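Local coordinates for mannosylglycerate hydrolase MGH1-like glycoside hydrolase domain-containing protein (Thermus thermophilus HB8, PDB 4WVA) that hydrolyses mannosylglycerate to mannose and glycerate, and probably glucosylglycerate as well, as a GH63 glycosidase with an (alpha/alpha)6-barrel fold, at residues E10-N15 with W410-A415; S36-L41 with V358-A363; V155-W160 with R222-Q227. All blocks are in the same frame, centred on the assembly; numbering follows the deposited sequence. Where two conformers were deposited one is given.

All three contacts are buried and apolar, with no hydrogen bond across any of them, but they differ in place and in the size of their side chains. Contacts 1 and 2 are neighbours: Ala413 packs on Ile39, and Trp410 on Phe38, so the helix 409-418 joins them. In contact 1 small alanines let the chain's two end helices come close. In contact 2, nearer the centre of the chain, aromatic rings fill a wider gap. Contact 3 lies across the chain's centre from contact 1 and touches neither of the others. It joins a loop to a short helix beside a subunit interface, with branched aliphatic side chains and a tyrosine.

Contact 1 (E10-N15 with W410-A415); sequences EVLQRN and WSAALA
Val11 and Ala412 meet where the N-terminal helix 4-15 crosses the C-terminal helix 409-418. Their CB atoms are 3.8 Å apart, and their CA atoms, at 6.5 Å, are the nearest pair between the two segments. The axes of segments 10-15 and 410-415 approach to 9.0 Å with their directions at 136°, a distance suited to a methyl side chain at the crossing. Val11 presents its CB and CG1, the branch opposite the backbone N (chi1 171°), to the methyl of Ala412.

One residue on, Leu12 reaches further along the same face. Its CD1 lies 4.2 Å from Ala413 CA, while CD2 sits about equally far from the methyls of Ala412 and Ala413. Paired alanines suit this place because their short side chains let the leucine fork come down close to the helix backbone. Leu12 also packs on Trp43 and Val11 on Phe391, which helps to bury this face.

The other side of helix 4-15 is polar. Gln13 and Arg14 are exposed there, and Glu10 pairs with Lys7. Arg14 NE is 4.0 Å from Glu10 OE2, a long charge pair in which no N-H points at the oxygen.

No hydrogen bond crosses between these two segments, so what holds them to each other, near the two ends of the chain, is hydrophobic burial and close fit.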
ATOM      1  N   GLU A  10     -26.655  22.244  24.365  1.00 13.68           N
ATOM      2  CA  GLU A  10     -26.776  22.563  25.785  1.00 14.81           C
ATOM      3  C   GLU A  10     -25.655  21.908  26.606  1.00 13.99           C
ATOM      4  O   GLU A  10     -25.047  22.559  27.472  1.00 13.63           O
ATOM      5  CB  GLU A  10     -28.153  22.142  26.307  1.00 17.65           C
ATOM      6  CG  GLU A  10     -28.355  22.393  27.785  1.00 21.26           C
ATOM      7  CD  GLU A  10     -29.610  21.736  28.329  1.00 25.27           C
ATOM      8  OE1 GLU A  10     -30.558  21.465  27.536  1.00 27.49           O
ATOM      9  OE2 GLU A  10     -29.628  21.497  29.567  1.00 30.34           O
ATOM     10  N   VAL A  11     -25.359  20.643  26.318  1.00 13.36           N
ATOM     11  CA  VAL A  11     -24.286  19.932  27.031  1.00 12.96           C
ATOM     12  C   VAL A  11     -22.944  20.608  26.799  1.00 12.59           C
ATOM     13  O   VAL A  11     -22.183  20.837  27.750  1.00 12.09           O
ATOM     14  CB  VAL A  11     -24.211  18.437  26.634  1.00 13.42           C
ATOM     15  CG1 VAL A  11     -22.953  17.781  27.210  1.00 13.66           C
ATOM     16  CG2 VAL A  11     -25.474  17.713  27.075  1.00 14.13           C
ATOM     17  N   LEU A  12     -22.633  20.929  25.543  1.00 12.19           N
ATOM     18  CA  LEU A  12     -21.343  21.563  25.243  1.00 12.30           C
ATOM     19  C   LEU A  12     -21.230  22.923  25.912  1.00 12.18           C
ATOM     20  O   LEU A  12     -20.197  23.247  26.491  1.00 11.70           O
ATOM     21  CB  LEU A  12     -21.111  21.683  23.747  1.00 12.17           C
ATOM     22  CG  LEU A  12     -20.918  20.368  22.985  1.00 12.42           C
ATOM     23  CD1 LEU A  12     -20.543  20.642  21.541  1.00 12.62           C
ATOM     24  CD2 LEU A  12     -19.875  19.477  23.662  1.00 12.81           C
ATOM     25  N   GLN A  13     -22.292  23.719  25.826  1.00 12.83           N
ATOM     26  CA  GLN A  13     -22.267  25.039  26.470  1.00 13.26           C
ATOM     27  C   GLN A  13     -22.180  24.960  27.998  1.00 13.32           C
ATOM     28  O   GLN A  13     -21.474  25.762  28.608  1.00 13.17           O
ATOM     29  CB  GLN A  13     -23.442  25.891  26.014  1.00 13.54           C
ATOM     30  CG  GLN A  13     -23.406  26.252  24.528  1.00 14.33           C
ATOM     31  CD  GLN A  13     -22.451  27.369  24.157  1.00 15.68           C
ATOM     32  OE1 GLN A  13     -21.383  27.539  24.749  1.00 17.09           O
ATOM     33  NE2 GLN A  13     -22.820  28.123  23.130  1.00 17.66           N
ATOM     34  N   ARG A  14     -22.863  23.988  28.602  1.00 14.02           N
ATOM     35  CA  ARG A  14     -22.759  23.752  30.052  1.00 15.26           C
ATOM     36  C   ARG A  14     -21.355  23.341  30.464  1.00 14.19           C
ATOM     37  O   ARG A  14     -20.852  23.781  31.518  1.00 14.04           O
ATOM     38  CB  ARG A  14     -23.760  22.686  30.544  1.00 18.10           C
ATOM     39  CG  ARG A  14     -25.201  23.179  30.625  1.00 22.75           C
ATOM     40  CD  ARG A  14     -26.109  22.185  31.364  1.00 27.62           C
ATOM     41  NE  ARG A  14     -25.967  20.799  30.882  1.00 32.23           N
ATOM     42  CZ  ARG A  14     -25.620  19.731  31.615  1.00 35.75           C
ATOM     43  NH1 ARG A  14     -25.350  19.829  32.920  1.00 39.49           N
ATOM     44  NH2 ARG A  14     -25.530  18.533  31.033  1.00 33.81           N
ATOM     45  N   ASN A  15     -20.704  22.516  29.630  1.00 12.85           N
ATOM     46  CA  ASN A  15     -19.363  22.027  29.959  1.00 12.62           C
ATOM     47  C   ASN A  15     -18.246  22.967  29.497  1.00 12.31           C
ATOM     48  O   ASN A  15     -17.071  22.737  29.785  1.00 12.56           O
ATOM     49  CB  ASN A  15     -19.140  20.628  29.359  1.00 12.42           C
ATOM     50  CG  ASN A  15     -20.025  19.559  29.974  1.00 12.24           C
ATOM     51  OD1 ASN A  15     -20.132  18.443  29.423  1.00 13.62           O
ATOM     52  ND2 ASN A  15     -20.635  19.850  31.096  1.00 11.45           N
ATOM     53  N   TRP A 410     -17.929  14.434  24.502  1.00  9.41           N
ATOM     54  CA  TRP A 410     -17.696  13.970  23.130  1.00  9.07           C
ATOM     55  C   TRP A 410     -18.902  13.233  22.536  1.00  9.19           C
ATOM     56  O   TRP A 410     -19.048  13.146  21.308  1.00  9.41           O
ATOM     57  CB  TRP A 410     -16.397  13.192  22.928  1.00  9.07           C
ATOM     58  CG  TRP A 410     -16.286  11.768  23.343  1.00  8.48           C
ATOM     59  CD1 TRP A 410     -17.218  10.758  23.269  1.00  8.41           C
ATOM     60  CD2 TRP A 410     -15.079  11.157  23.813  1.00  8.38           C
ATOM     61  NE1 TRP A 410     -16.663   9.586  23.694  1.00  8.47           N
ATOM     62  CE2 TRP A 410     -15.344   9.806  24.032  1.00  8.60           C
ATOM     63  CE3 TRP A 410     -13.803  11.651  24.088  1.00  8.67           C
ATOM     64  CZ2 TRP A 410     -14.385   8.932  24.529  1.00  8.40           C
ATOM     65  CZ3 TRP A 410     -12.848  10.795  24.564  1.00  8.71           C
ATOM     66  CH2 TRP A 410     -13.141   9.445  24.798  1.00  8.64           C
ATOM     67  N   SER A 411     -19.775  12.746  23.401  1.00  9.24           N
ATOM     68  CA  SER A 411     -21.023  12.125  22.938  1.00  9.61           C
ATOM     69  C   SER A 411     -21.908  13.198  22.310  1.00  9.68           C
ATOM     70  O   SER A 411     -22.363  13.044  21.183  1.00 10.32           O
ATOM     71  CB  SER A 411     -21.727  11.402  24.092  1.00  9.80           C
ATOM     72  OG  SER A 411     -20.931  10.318  24.557  1.00  9.80           O
ATOM     73  N   ALA A 412     -22.103  14.299  23.029  1.00  9.75           N
ATOM     74  CA  ALA A 412     -22.823  15.452  22.494  1.00  9.97           C
ATOM     75  C   ALA A 412     -22.160  15.995  21.238  1.00  9.90           C
ATOM     76  O   ALA A 412     -22.819  16.231  20.215  1.00  9.52           O
ATOM     77  CB  ALA A 412     -22.972  16.527  23.554  1.00 10.31           C
ATOM     78  N   ALA A 413     -20.842  16.169  21.288  1.00  9.48           N
ATOM     79  CA  ALA A 413     -20.128  16.714  20.162  1.00  9.65           C
ATOM     80  C   ALA A 413     -20.302  15.895  18.901  1.00  9.47           C
ATOM     81  O   ALA A 413     -20.500  16.433  17.815  1.00  9.33           O
ATOM     82  CB  ALA A 413     -18.639  16.833  20.483  1.00  9.61           C
ATOM     83  N   LEU A 414     -20.181  14.588  19.046  1.00  9.63           N
ATOM     84  CA  LEU A 414     -20.235  13.722  17.880  1.00  9.68           C
ATOM     85  C   LEU A 414     -21.675  13.503  17.416  1.00 10.01           C
ATOM     86  O   LEU A 414     -21.897  13.345  16.232  1.00 10.49           O
ATOM     87  CB  LEU A 414     -19.483  12.412  18.137  1.00  9.63           C
ATOM     88  CG  LEU A 414     -17.961  12.590  18.234  1.00  9.82           C
ATOM     89  CD1 LEU A 414     -17.270  11.303  18.670  1.00  9.82           C
ATOM     90  CD2 LEU A 414     -17.370  13.060  16.912  1.00  9.85           C
ATOM     91  N   ALA A 415     -22.656  13.585  18.314  1.00 10.51           N
ATOM     92  CA  ALA A 415     -24.064  13.660  17.875  1.00 10.82           C
ATOM     93  C   ALA A 415     -24.250  14.819  16.899  1.00 10.57           C
ATOM     94  O   ALA A 415     -24.868  14.661  15.851  1.00 10.24           O
ATOM     95  CB  ALA A 415     -24.996  13.833  19.068  1.00 11.13           C
TER

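Contact 2 (S36-L41 with V358-A363); sequences SAFIAL and VNWMVA
Trp360 reaches from helix 356-368 with its six-membered ring leading, into the hollow between Phe38 and Leu41 of helix 33-43. CG lies opposite the backbone N (chi1 178°), which sends the indole across a wide gap, the axes of segments 36-41 and 358-363 being 12.8 Å apart and at 74° to each other. Long, bulky side chains suit such a gap because they reach across it.

The two leading carbons of the indole divide the hollow. CZ3 approaches the edge of the Phe38 ring, near its plane, 3.9 Å from CE1. The neighbouring CH2 meets the methyl CD1 of Leu41 at 3.6 Å, the two side chains crossing at about a right angle. Phe38 in turn is a bump for the other helix, its CE1 and CZ fitting the notch between Trp360 and Met361. Bent at its last torsion, the methionine holds both SD and CE near Phe38 CZ, with CE 3.8 Å away. The sulfur lies 5.1 Å from the ring centroid and 85° off the normal, an edge-on Met-aromatic contact.

Further rings extend the cluster: Trp418 packs edge-to-face with Trp360, and Trp410 likewise with Phe38. Phe38 also lies beside Trp34, a probable substrate-binding residue, so this helix packing of the (alpha/alpha)6 barrel probably lies behind the sugar site. A bound methylpentanediol, probably from the crystallisation liquor, rests close to Trp360.

Flat rings, a flexible thioether and a branched leucine interlock by shape, so dispersion and aromatic-edge contacts do the work here.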
ATOM      1  N   SER A  36     -10.733  16.810  23.801  1.00  9.07           N
ATOM      2  CA  SER A  36     -10.835  18.141  23.206  1.00  9.07           C
ATOM      3  C   SER A  36     -10.867  18.042  21.690  1.00  8.91           C
ATOM      4  O   SER A  36     -11.540  18.819  21.034  1.00  9.40           O
ATOM      5  CB  SER A  36      -9.715  19.069  23.684  1.00  8.91           C
ATOM      6  OG  SER A  36     -10.083  19.706  24.899  1.00  9.39           O
ATOM      7  N   ALA A  37     -10.157  17.060  21.131  1.00  9.10           N
ATOM      8  CA  ALA A  37     -10.093  16.924  19.694  1.00  9.57           C
ATOM      9  C   ALA A  37     -11.475  16.548  19.170  1.00  9.54           C
ATOM     10  O   ALA A  37     -11.963  17.175  18.235  1.00  9.72           O
ATOM     11  CB  ALA A  37      -9.060  15.892  19.293  1.00  9.85           C
ATOM     12  N   PHE A  38     -12.110  15.550  19.777  1.00  9.57           N
ATOM     13  CA  PHE A  38     -13.475  15.162  19.332  1.00  9.46           C
ATOM     14  C   PHE A  38     -14.454  16.308  19.592  1.00  9.85           C
ATOM     15  O   PHE A  38     -15.337  16.563  18.780  1.00 10.21           O
ATOM     16  CB  PHE A  38     -13.990  13.885  19.998  1.00  9.40           C
ATOM     17  CG  PHE A  38     -13.175  12.664  19.685  1.00  9.40           C
ATOM     18  CD1 PHE A  38     -13.169  12.117  18.401  1.00  9.71           C
ATOM     19  CD2 PHE A  38     -12.405  12.054  20.665  1.00  9.93           C
ATOM     20  CE1 PHE A  38     -12.415  11.000  18.116  1.00  9.78           C
ATOM     21  CE2 PHE A  38     -11.637  10.935  20.372  1.00 10.01           C
ATOM     22  CZ  PHE A  38     -11.644  10.403  19.091  1.00 10.03           C
ATOM     23  N   ILE A  39     -14.332  16.960  20.745  1.00  9.73           N
ATOM     24  CA  ILE A  39     -15.252  18.034  21.112  1.00  9.81           C
ATOM     25  C   ILE A  39     -15.208  19.182  20.116  1.00 10.07           C
ATOM     26  O   ILE A  39     -16.247  19.732  19.778  1.00  9.35           O
ATOM     27  CB  ILE A  39     -14.999  18.508  22.561  1.00 10.04           C
ATOM     28  CG1 ILE A  39     -15.374  17.399  23.550  1.00 10.20           C
ATOM     29  CG2 ILE A  39     -15.702  19.837  22.851  1.00 10.62           C
ATOM     30  CD1 ILE A  39     -14.770  17.599  24.931  1.00 10.40           C
ATOM     31  N   ALA A  40     -14.012  19.539  19.639  1.00  9.56           N
ATOM     32  CA  ALA A  40     -13.866  20.579  18.617  1.00  9.98           C
ATOM     33  C   ALA A  40     -14.724  20.332  17.377  1.00  9.97           C
ATOM     34  O   ALA A  40     -15.277  21.270  16.804  1.00  9.54           O
ATOM     35  CB  ALA A  40     -12.391  20.767  18.246  1.00  9.66           C
ATOM     36  N   LEU A  41     -14.873  19.069  16.971  1.00 10.41           N
ATOM     37  CA  LEU A  41     -15.769  18.729  15.854  1.00 10.80           C
ATOM     38  C   LEU A  41     -17.216  19.112  16.145  1.00 11.01           C
ATOM     39  O   LEU A  41     -17.935  19.584  15.245  1.00 11.40           O
ATOM     40  CB  LEU A  41     -15.667  17.241  15.516  1.00 10.90           C
ATOM     41  CG  LEU A  41     -14.317  16.769  14.958  1.00 10.96           C
ATOM     42  CD1 LEU A  41     -14.266  15.246  14.809  1.00 11.63           C
ATOM     43  CD2 LEU A  41     -14.011  17.460  13.637  1.00 11.29           C
ATOM     44  N   VAL A 358     -15.532   5.880  19.445  1.00  8.43           N
ATOM     45  CA  VAL A 358     -15.049   4.695  18.734  1.00  8.49           C
ATOM     46  C   VAL A 358     -16.068   4.265  17.665  1.00  8.36           C
ATOM     47  O   VAL A 358     -15.676   3.916  16.541  1.00  8.23           O
ATOM     48  CB  VAL A 358     -14.683   3.550  19.705  1.00  8.61           C
ATOM     49  CG1 VAL A 358     -14.270   2.305  18.936  1.00  8.75           C
ATOM     50  CG2 VAL A 358     -13.559   4.014  20.626  1.00  8.69           C
ATOM     51  N   ASN A 359     -17.367   4.309  17.969  1.00  8.87           N
ATOM     52  CA  ASN A 359     -18.361   4.057  16.917  1.00  8.90           C
ATOM     53  C   ASN A 359     -18.116   4.977  15.723  1.00  9.27           C
ATOM     54  O   ASN A 359     -18.199   4.559  14.558  1.00  8.99           O
ATOM     55  CB  ASN A 359     -19.804   4.299  17.396  1.00  9.31           C
ATOM     56  CG  ASN A 359     -20.478   3.058  17.961  1.00  9.36           C
ATOM     57  OD1 ASN A 359     -21.701   2.799  17.712  1.00 11.73           O
ATOM     58  ND2 ASN A 359     -19.753   2.302  18.698  1.00  8.51           N
ATOM     59  N   TRP A 360     -17.862   6.257  16.018  1.00  8.62           N
ATOM     60  CA  TRP A 360     -17.622   7.251  14.974  1.00  9.32           C
ATOM     61  C   TRP A 360     -16.353   6.947  14.150  1.00  8.94           C
ATOM     62  O   TRP A 360     -16.417   6.903  12.905  1.00  8.96           O
ATOM     63  CB  TRP A 360     -17.609   8.660  15.566  1.00  9.54           C
ATOM     64  CG  TRP A 360     -17.311   9.687  14.516  1.00 10.16           C
ATOM     65  CD1 TRP A 360     -18.162  10.142  13.539  1.00 10.28           C
ATOM     66  CD2 TRP A 360     -16.067  10.344  14.310  1.00 10.59           C
ATOM     67  NE1 TRP A 360     -17.508  11.050  12.742  1.00 10.89           N
ATOM     68  CE2 TRP A 360     -16.223  11.188  13.189  1.00 10.96           C
ATOM     69  CE3 TRP A 360     -14.829  10.313  14.968  1.00 10.98           C
ATOM     70  CZ2 TRP A 360     -15.190  11.985  12.709  1.00 11.95           C
ATOM     71  CZ3 TRP A 360     -13.802  11.112  14.492  1.00 11.61           C
ATOM     72  CH2 TRP A 360     -13.991  11.935  13.369  1.00 11.77           C
ATOM     73  N   MET A 361     -15.219   6.700  14.814  1.00  9.22           N
ATOM     74  CA  MET A 361     -13.982   6.441  14.063  1.00  9.57           C
ATOM     75  C   MET A 361     -14.100   5.165  13.235  1.00  9.19           C
ATOM     76  O   MET A 361     -13.628   5.105  12.099  1.00  9.29           O
ATOM     77  CB  MET A 361     -12.766   6.334  14.967  1.00  9.68           C
ATOM     78  CG  MET A 361     -12.351   7.651  15.579  1.00  9.81           C
ATOM     79  SD  MET A 361     -10.880   7.548  16.623  1.00 10.38           S
ATOM     80  CE  MET A 361     -11.536   6.781  18.089  1.00 10.28           C
ATOM     81  N   VAL A 362     -14.711   4.138  13.806  1.00  9.45           N
ATOM     82  CA  VAL A 362     -14.851   2.857  13.106  1.00  9.70           C
ATOM     83  C   VAL A 362     -15.858   2.952  11.948  1.00  9.81           C
ATOM     84  O   VAL A 362     -15.626   2.374  10.900  1.00 10.08           O
ATOM     85  CB  VAL A 362     -15.175   1.718  14.092  1.00  9.67           C
ATOM     86  CG1 VAL A 362     -15.410   0.407  13.365  1.00  9.68           C
ATOM     87  CG2 VAL A 362     -14.039   1.578  15.076  1.00  9.64           C
ATOM     88  N   ALA A 363     -16.956   3.687  12.134  1.00 10.05           N
ATOM     89  CA  ALA A 363     -17.883   3.957  11.023  1.00 10.28           C
ATOM     90  C   ALA A 363     -17.195   4.708   9.889  1.00 10.75           C
ATOM     91  O   ALA A 363     -17.373   4.366   8.722  1.00 11.40           O
ATOM     92  CB  ALA A 363     -19.084   4.754  11.507  1.00 10.24           C
TER

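Contact 3 (V155-W160 with R222-Q227); sequences VIVHPW and REIYRQ
The backbone of Val155 and Ile156 is extended, and at Val157 it turns (phi/psi -107°/0°), while residues 222-227 form a helix; Val157 and Tyr225 have the nearest CA atoms, 7.5 Å apart. The extended run makes side chains alternate, so Val155 and Val157 both face the helix while Ile156 does not. The backbone of Ile156 hydrogen-bonds to that of Val232.

Val157 and Ile224 meet methyl to methyl, CG2 to CG2 at 3.8 Å, and Val157 CG1 lies close to the same isoleucine methyl. Beta-branched residues suit this place, because their methyls stand close to the backbone and give a broad, stiff surface. Phe214 of helix 201-216 also packs on Val157.

This loop belongs to the long connection between helices 121-146 and 171-175 in this (alpha/alpha)6-barrel protein, which goes on to carry Asp165, the probable proton donor. Trp160 packs on Asp165, and its backbone N bonds to His158 ND1, in the imidazole plane, at 3.1 Å. His158 NE2 bonds to Tyr207 O, so both ring nitrogens are held.

Tyr225, its ring directed opposite the backbone N (chi1 -165°), offers an edge to Val155, whose CG2 is 3.7 Å from Tyr225 CE2; as the valine was modelled in two conformers, this contact is less certain. The tyrosine's hydroxyl is hydrogen-bonded to Gln256 of the second subunit.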
ATOM      1  N   VAL A 155       5.287   3.364  21.542  1.00 11.58           N
ATOM      2  CA  VAL A 155       4.983   2.649  22.765  0.50 11.32           C
ATOM      3  C   VAL A 155       4.224   3.548  23.758  1.00 11.42           C
ATOM      4  O   VAL A 155       4.599   4.729  23.914  1.00 11.35           O
ATOM      5  CB  VAL A 155       6.321   2.250  23.418  0.50 11.25           C
ATOM      6  CG1 VAL A 155       6.111   1.531  24.741  0.50 11.03           C
ATOM      7  CG2 VAL A 155       7.122   1.391  22.450  0.50 11.61           C
ATOM      8  N   ILE A 156       3.214   3.002  24.418  1.00 11.16           N
ATOM      9  CA  ILE A 156       2.622   3.635  25.597  1.00 10.97           C
ATOM     10  C   ILE A 156       3.207   2.974  26.842  1.00 11.35           C
ATOM     11  O   ILE A 156       3.437   1.755  26.879  1.00 11.31           O
ATOM     12  CB  ILE A 156       1.082   3.623  25.610  1.00 10.67           C
ATOM     13  CG1 ILE A 156       0.492   2.213  25.527  1.00 10.49           C
ATOM     14  CG2 ILE A 156       0.540   4.529  24.500  1.00 10.88           C
ATOM     15  CD1 ILE A 156      -0.988   2.132  25.850  1.00 11.10           C
ATOM     16  N   VAL A 157       3.453   3.799  27.863  1.00 11.49           N
ATOM     17  CA  VAL A 157       3.991   3.336  29.135  1.00 11.94           C
ATOM     18  C   VAL A 157       2.954   3.349  30.256  1.00 12.20           C
ATOM     19  O   VAL A 157       3.253   2.931  31.379  1.00 12.56           O
ATOM     20  CB  VAL A 157       5.248   4.147  29.516  1.00 12.15           C
ATOM     21  CG1 VAL A 157       6.336   3.932  28.455  1.00 12.83           C
ATOM     22  CG2 VAL A 157       4.932   5.629  29.673  1.00 12.68           C
ATOM     23  N   HIS A 158       1.728   3.778  29.947  1.00 11.72           N
ATOM     24  CA  HIS A 158       0.668   3.787  30.924  1.00 11.69           C
ATOM     25  C   HIS A 158      -0.634   3.469  30.201  1.00 11.70           C
ATOM     26  O   HIS A 158      -0.863   4.055  29.149  1.00 11.61           O
ATOM     27  CB  HIS A 158       0.588   5.170  31.583  1.00 12.08           C
ATOM     28  CG  HIS A 158      -0.138   5.157  32.889  1.00 12.64           C
ATOM     29  ND1 HIS A 158      -1.470   4.834  32.984  1.00 12.57           N
ATOM     30  CD2 HIS A 158       0.291   5.372  34.155  1.00 13.20           C
ATOM     31  CE1 HIS A 158      -1.838   4.841  34.258  1.00 12.56           C
ATOM     32  NE2 HIS A 158      -0.787   5.184  34.986  1.00 12.80           N
ATOM     33  N   PRO A 159      -1.481   2.594  30.761  1.00 11.68           N
ATOM     34  CA  PRO A 159      -2.773   2.300  30.114  1.00 11.76           C
ATOM     35  C   PRO A 159      -3.631   3.559  29.864  1.00 11.39           C
ATOM     36  O   PRO A 159      -4.421   3.597  28.908  1.00 11.19           O
ATOM     37  CB  PRO A 159      -3.454   1.334  31.091  1.00 12.33           C
ATOM     38  CG  PRO A 159      -2.728   1.514  32.389  1.00 12.25           C
ATOM     39  CD  PRO A 159      -1.315   1.812  32.004  1.00 11.57           C
ATOM     40  N   TRP A 160      -3.491   4.582  30.703  1.00 11.36           N
ATOM     41  CA  TRP A 160      -4.192   5.861  30.495  1.00 11.31           C
ATOM     42  C   TRP A 160      -3.895   6.463  29.124  1.00 11.04           C
ATOM     43  O   TRP A 160      -4.752   7.155  28.558  1.00 11.50           O
ATOM     44  CB  TRP A 160      -3.861   6.903  31.582  1.00 11.73           C
ATOM     45  CG  TRP A 160      -4.644   6.725  32.874  1.00 12.84           C
ATOM     46  CD1 TRP A 160      -5.887   6.216  32.988  1.00 13.13           C
ATOM     47  CD2 TRP A 160      -4.253   7.131  34.202  1.00 13.20           C
ATOM     48  NE1 TRP A 160      -6.303   6.247  34.307  1.00 13.84           N
ATOM     49  CE2 TRP A 160      -5.308   6.791  35.070  1.00 14.02           C
ATOM     50  CE3 TRP A 160      -3.102   7.723  34.740  1.00 14.62           C
ATOM     51  CZ2 TRP A 160      -5.254   7.031  36.448  1.00 13.75           C
ATOM     52  CZ3 TRP A 160      -3.044   7.942  36.112  1.00 14.37           C
ATOM     53  CH2 TRP A 160      -4.115   7.605  36.941  1.00 14.05           C
ATOM     54  N   ARG A 222      14.180   8.713  28.478  1.00 33.77           N
ATOM     55  CA  ARG A 222      15.109   7.576  28.395  1.00 35.59           C
ATOM     56  C   ARG A 222      14.913   6.576  29.539  1.00 33.49           C
ATOM     57  O   ARG A 222      14.886   5.357  29.328  1.00 31.27           O
ATOM     58  CB  ARG A 222      16.568   8.069  28.352  1.00 39.94           C
ATOM     59  CG  ARG A 222      17.618   6.967  28.466  1.00 43.84           C
ATOM     60  CD  ARG A 222      18.966   7.369  27.875  1.00 48.70           C
ATOM     61  NE  ARG A 222      19.468   8.642  28.401  1.00 52.06           N
ATOM     62  CZ  ARG A 222      19.386   9.825  27.784  1.00 55.20           C
ATOM     63  NH1 ARG A 222      18.817   9.948  26.585  1.00 54.80           N
ATOM     64  NH2 ARG A 222      19.883  10.907  28.374  1.00 55.07           N
ATOM     65  N   GLU A 223      14.773   7.085  30.757  1.00 31.94           N
ATOM     66  CA  GLU A 223      14.653   6.205  31.908  1.00 32.05           C
ATOM     67  C   GLU A 223      13.253   5.628  32.021  1.00 27.36           C
ATOM     68  O   GLU A 223      13.088   4.499  32.448  1.00 26.70           O
ATOM     69  CB  GLU A 223      15.070   6.926  33.196  1.00 34.87           C
ATOM     70  CG  GLU A 223      16.574   7.174  33.281  1.00 37.91           C
ATOM     71  CD  GLU A 223      17.394   5.899  33.156  1.00 39.34           C
ATOM     72  OE1 GLU A 223      16.892   4.815  33.513  1.00 42.42           O
ATOM     73  OE2 GLU A 223      18.552   5.979  32.698  1.00 45.86           O
ATOM     74  N   ILE A 224      12.254   6.405  31.636  1.00 26.83           N
ATOM     75  CA  ILE A 224      10.889   5.880  31.561  1.00 26.47           C
ATOM     76  C   ILE A 224      10.834   4.673  30.597  1.00 26.57           C
ATOM     77  O   ILE A 224      10.269   3.638  30.951  1.00 25.92           O
ATOM     78  CB  ILE A 224       9.873   6.988  31.217  1.00 27.52           C
ATOM     79  CG1 ILE A 224       9.595   7.814  32.486  1.00 28.08           C
ATOM     80  CG2 ILE A 224       8.560   6.406  30.687  1.00 27.91           C
ATOM     81  CD1 ILE A 224       8.874   9.121  32.247  1.00 29.12           C
ATOM     82  N   TYR A 225      11.444   4.787  29.416  1.00 26.04           N
ATOM     83  CA  TYR A 225      11.409   3.677  28.439  1.00 25.93           C
ATOM     84  C   TYR A 225      12.129   2.447  28.983  1.00 27.70           C
ATOM     85  O   TYR A 225      11.653   1.308  28.866  1.00 27.52           O
ATOM     86  CB  TYR A 225      11.983   4.084  27.065  1.00 25.53           C
ATOM     87  CG  TYR A 225      11.622   3.075  25.996  1.00 23.88           C
ATOM     88  CD1 TYR A 225      12.310   1.864  25.887  1.00 24.70           C
ATOM     89  CD2 TYR A 225      10.553   3.299  25.135  1.00 23.56           C
ATOM     90  CE1 TYR A 225      11.961   0.922  24.940  1.00 24.47           C
ATOM     91  CE2 TYR A 225      10.202   2.356  24.176  1.00 23.46           C
ATOM     92  CZ  TYR A 225      10.898   1.172  24.086  1.00 25.08           C
ATOM     93  OH  TYR A 225      10.528   0.230  23.143  1.00 24.68           O
ATOM     94  N   ARG A 226      13.284   2.667  29.596  1.00 28.84           N
ATOM     95  CA  ARG A 226      14.062   1.547  30.094  1.00 32.23           C
ATOM     96  C   ARG A 226      13.435   0.910  31.321  1.00 29.44           C
ATOM     97  O   ARG A 226      13.463  -0.310  31.458  1.00 29.77           O
ATOM     98  CB  ARG A 226      15.513   1.965  30.358  1.00 36.54           C
ATOM     99  CG  ARG A 226      16.292   2.334  29.092  1.00 42.33           C
ATOM    100  CD  ARG A 226      15.949   1.451  27.884  1.00 46.10           C
ATOM    101  NE  ARG A 226      16.755   1.759  26.697  1.00 50.41           N
ATOM    102  CZ  ARG A 226      17.878   1.136  26.336  1.00 52.76           C
ATOM    103  NH1 ARG A 226      18.382   0.141  27.062  1.00 53.73           N
ATOM    104  NH2 ARG A 226      18.511   1.515  25.230  1.00 53.43           N
ATOM    105  N   GLN A 227      12.841   1.719  32.194  1.00 27.40           N
ATOM    106  CA  GLN A 227      12.401   1.214  33.489  1.00 25.24           C
ATOM    107  C   GLN A 227      10.909   0.910  33.582  1.00 22.07           C
ATOM    108  O   GLN A 227      10.492   0.196  34.489  1.00 21.37           O
ATOM    109  CB  GLN A 227      12.807   2.179  34.603  1.00 26.64           C
ATOM    110  CG  GLN A 227      14.310   2.391  34.707  1.00 27.85           C
ATOM    111  CD  GLN A 227      14.682   3.135  35.978  1.00 29.15           C
ATOM    112  OE1 GLN A 227      14.201   2.797  37.062  1.00 29.77           O
ATOM    113  NE2 GLN A 227      15.504   4.174  35.847  1.00 30.59           N
TER